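Local coordinates for protein demethyldecarbamoylnovobiocin O-methyltransferase (Streptomyces caeruleus, PDB 2WK1) that transfers a methyl group from S-adenosyl-L-methionine to the 4-hydroxyl of the noviose sugar, the penultimate step in making the antibiotic novobiocin, at residues S222-L227 against D256-K261. Numbering follows the deposited sequence. Where two conformers were deposited one is given.
Sequences STWDTL and DEYRAK. With SAH (S-adenosyl-L-homocysteine), chain B; EDO (1,2-ethanediol), chain F.
The rings of Trp-224 and Tyr-258 meet in a T-shaped (edge-to-face) pair: the tyrosine turns its edge to one face of the indole, CD1 lying over it toward the rim, with the six-membered ring centroids 5.7 Å apart and the planes at 75°. Trp-224 CZ3 lies at that tyrosine edge, near the ring plane. On a face of the phenol ring sits Leu-227, whose CB stands 3.7 Å from the ring centroid, almost straight above it, a CH-pi contact. The leucine also sends CD1 to within 3.7 Å of Tyr-258 CB; its branched aliphatic chain can thus cover both the ring and its stem. Tyrosine suits this place because its flat ring can offer a face to Leu-227 and an edge to Trp-224 at once. Trp-224 leaves its helix with CG anti to the backbone N (chi1 -176°), and the long indole bridges the gap to helix 249-261, bringing CZ3 3.6 Å from the backbone N of Tyr-258. In one of two modelled conformers, doubtful in detail, Glu-257 lays CG and its carboxylate against the CZ3/CH2 end of the indole, tilted from the ring, and OE1 is hydrogen-bonded to Tyr-220.

At its N-terminal end helix 220-230 serves the cofactor site: Ser-222, with a short hydroxyl, donates from OG to N7 of the S-adenosylhomocysteine adenine at 2.8 Å. Thr-226, one turn on, gives both its N and its OG1 to Ser-222 O from opposite faces of the carbonyl plane. The segment axes run 10.5 Å apart at 33°, the gap filled by both rings and Leu-227. In this class I (Rossmann-like) methyltransferase fold, helix 220-230 follows strand 210-215 and packs on it through Thr-223, Thr-226 and Leu-227; helix 249-261, which follows strand 238-242, lies beside helix 220-230, with Thr-223 touching Ala-254 and Val-255.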
loop_
_atom_site.group_PDB
_atom_site.type_symbol
_atom_site.label_atom_id
_atom_site.label_comp_id
_atom_site.label_asym_id
_atom_site.label_seq_id
_atom_site.Cartn_x
_atom_site.Cartn_y
_atom_site.Cartn_z
ATOM N N SER A 222 18.834 5.084 -25.648
ATOM C CA SER A 222 17.494 5.277 -25.158
ATOM C C SER A 222 17.284 6.708 -24.724
ATOM O O SER A 222 16.246 7.309 -25.014
ATOM C CB SER A 222 17.205 4.330 -24.008
ATOM O OG SER A 222 17.371 2.968 -24.397
ATOM N N THR A 223 18.267 7.263 -24.020
ATOM C CA THR A 223 18.172 8.622 -23.508
ATOM C C THR A 223 18.213 9.641 -24.637
ATOM O O THR A 223 17.436 10.564 -24.650
ATOM C CB THR A 223 19.301 8.879 -22.479
ATOM O OG1 THR A 223 19.239 7.884 -21.457
ATOM C CG2 THR A 223 19.211 10.241 -21.856
ATOM N N TRP A 224 19.109 9.445 -25.583
ATOM C CA TRP A 224 19.205 10.334 -26.731
ATOM C C TRP A 224 17.908 10.328 -27.528
ATOM O O TRP A 224 17.394 11.379 -27.918
ATOM C CB TRP A 224 20.404 9.925 -27.618
ATOM C CG TRP A 224 20.578 10.886 -28.738
ATOM C CD1 TRP A 224 20.095 10.756 -29.998
ATOM C CD2 TRP A 224 21.211 12.173 -28.674
ATOM N NE1 TRP A 224 20.412 11.871 -30.737
ATOM C CE2 TRP A 224 21.096 12.756 -29.945
ATOM C CE3 TRP A 224 21.878 12.876 -27.673
ATOM C CZ2 TRP A 224 21.613 14.027 -30.231
ATOM C CZ3 TRP A 224 22.397 14.138 -27.967
ATOM C CH2 TRP A 224 22.259 14.693 -29.231
ATOM N N ASP A 225 17.369 9.140 -27.773
ATOM C CA ASP A 225 16.118 9.050 -28.553
ATOM C C ASP A 225 14.924 9.675 -27.813
ATOM O O ASP A 225 14.032 10.280 -28.415
ATOM C CB ASP A 225 15.820 7.608 -28.922
ATOM C CG ASP A 225 16.818 7.048 -29.952
ATOM O OD1 ASP A 225 17.552 7.842 -30.592
ATOM O OD2 ASP A 225 16.861 5.813 -30.084
ATOM N N THR A 226 14.942 9.603 -26.491
ATOM C CA THR A 226 13.907 10.237 -25.715
ATOM C C THR A 226 14.012 11.750 -25.804
ATOM O O THR A 226 13.024 12.447 -26.076
ATOM C CB THR A 226 13.962 9.785 -24.254
ATOM O OG1 THR A 226 13.699 8.370 -24.163
ATOM C CG2 THR A 226 12.934 10.528 -23.449
ATOM N N LEU A 227 15.205 12.285 -25.536
ATOM C CA LEU A 227 15.352 13.734 -25.585
ATOM C C LEU A 227 15.058 14.301 -26.987
ATOM O O LEU A 227 14.382 15.317 -27.139
ATOM C CB LEU A 227 16.733 14.180 -25.135
ATOM C CG LEU A 227 16.988 14.052 -23.637
ATOM C CD1 LEU A 227 18.508 14.108 -23.365
ATOM C CD2 LEU A 227 16.219 15.134 -22.892
ATOM N N ASP A 256 24.250 15.343 -21.252
ATOM C CA ASP A 256 25.145 16.489 -21.397
ATOM C C ASP A 256 25.315 16.888 -22.854
ATOM O O ASP A 256 25.355 18.077 -23.178
ATOM C CB ASP A 256 26.510 16.191 -20.778
ATOM C CG ASP A 256 26.492 16.146 -19.256
ATOM O OD1 ASP A 256 25.464 16.467 -18.614
ATOM O OD2 ASP A 256 27.552 15.800 -18.683
ATOM N N GLU A 257 25.401 15.903 -23.740
ATOM C CA GLU A 257 25.544 16.230 -25.154
ATOM C C GLU A 257 24.316 16.921 -25.726
ATOM O O GLU A 257 24.426 17.884 -26.479
ATOM C CB GLU A 257 25.723 14.698 -26.083
ATOM C CG GLU A 257 25.955 14.974 -27.531
ATOM C CD GLU A 257 25.949 13.732 -28.171
ATOM O OE1 GLU A 257 25.995 12.726 -27.648
ATOM O OE2 GLU A 257 25.843 13.754 -29.493
ATOM N N TYR A 258 23.141 16.449 -25.353
ATOM C CA TYR A 258 21.920 17.066 -25.840
ATOM C C TYR A 258 21.796 18.502 -25.341
ATOM O O TYR A 258 21.499 19.424 -26.114
ATOM C CB TYR A 258 20.689 16.256 -25.397
ATOM C CG TYR A 258 19.402 16.756 -26.016
ATOM C CD1 TYR A 258 19.018 16.356 -27.288
ATOM C CD2 TYR A 258 18.600 17.691 -25.367
ATOM C CE1 TYR A 258 17.867 16.850 -27.862
ATOM C CE2 TYR A 258 17.436 18.184 -25.942
ATOM C CZ TYR A 258 17.092 17.777 -27.200
ATOM O OH TYR A 258 15.952 18.262 -27.789
ATOM N N ARG A 259 22.074 18.703 -24.051
ATOM C CA ARG A 259 22.004 20.036 -23.472
ATOM C C ARG A 259 23.016 21.001 -24.112
ATOM O O ARG A 259 22.691 22.162 -24.358
ATOM C CB ARG A 259 22.181 19.988 -21.955
ATOM C CG ARG A 259 20.940 19.389 -21.252
ATOM C CD ARG A 259 21.249 18.949 -19.846
ATOM N NE ARG A 259 21.843 20.015 -19.040
ATOM C CZ ARG A 259 21.172 20.992 -18.443
ATOM N NH1 ARG A 259 19.851 21.057 -18.512
ATOM N NH2 ARG A 259 21.829 21.925 -17.784
ATOM N N ALA A 260 24.219 20.510 -24.383
ATOM C CA ALA A 260 25.250 21.328 -25.033
ATOM C C ALA A 260 24.836 21.656 -26.455
ATOM O O ALA A 260 24.931 22.827 -26.888
ATOM C CB ALA A 260 26.605 20.614 -24.994
ATOM N N LYS A 261 24.371 20.658 -27.192
ATOM C CA LYS A 261 23.970 20.847 -28.607
ATOM C C LYS A 261 22.879 21.897 -28.777
ATOM O O LYS A 261 22.914 22.689 -29.732
ATOM C CB LYS A 261 23.511 19.526 -29.217
ATOM C CG LYS A 261 23.043 19.610 -30.664
HETATM N N SAH B . 11.067 3.736 -14.075
HETATM C CA SAH B . 11.057 2.302 -13.627
HETATM C CB SAH B . 12.409 1.650 -13.922
HETATM C CG SAH B . 12.730 1.547 -15.407
HETATM S SD SAH B . 13.836 0.171 -15.749
HETATM C C SAH B . 10.607 2.198 -12.196
HETATM O O SAH B . 10.906 1.204 -11.523
HETATM O OXT SAH B . 9.867 3.060 -11.743
HETATM C "C5'" SAH B . 14.306 0.512 -17.456
HETATM C "C4'" SAH B . 13.133 0.318 -18.442
HETATM O "O4'" SAH B . 13.497 0.932 -19.702
HETATM C "C3'" SAH B . 12.756 -1.137 -18.722
HETATM O "O3'" SAH B . 11.364 -1.392 -18.463
HETATM C "C2'" SAH B . 13.115 -1.304 -20.214
HETATM O "O2'" SAH B . 12.282 -2.208 -20.941
HETATM C "C1'" SAH B . 12.986 0.121 -20.765
HETATM N N9 SAH B . 13.801 0.468 -21.931
HETATM C C8 SAH B . 15.112 0.818 -21.891
HETATM N N7 SAH B . 15.539 1.211 -23.117
HETATM C C5 SAH B . 14.467 1.131 -23.942
HETATM C C6 SAH B . 14.214 1.447 -25.326
HETATM N N6 SAH B . 15.192 1.893 -26.095
HETATM N N1 SAH B . 12.974 1.272 -25.797
HETATM C C2 SAH B . 11.963 0.859 -25.012
HETATM N N3 SAH B . 12.102 0.540 -23.720
HETATM C C4 SAH B . 13.322 0.692 -23.165
HETATM C C1 EDO F . 17.466 8.563 -18.855
HETATM O O1 EDO F . 16.930 7.640 -19.875
HETATM C C2 EDO F . 18.637 8.028 -18.008
HETATM O O2 EDO F . 18.160 7.615 -16.704
#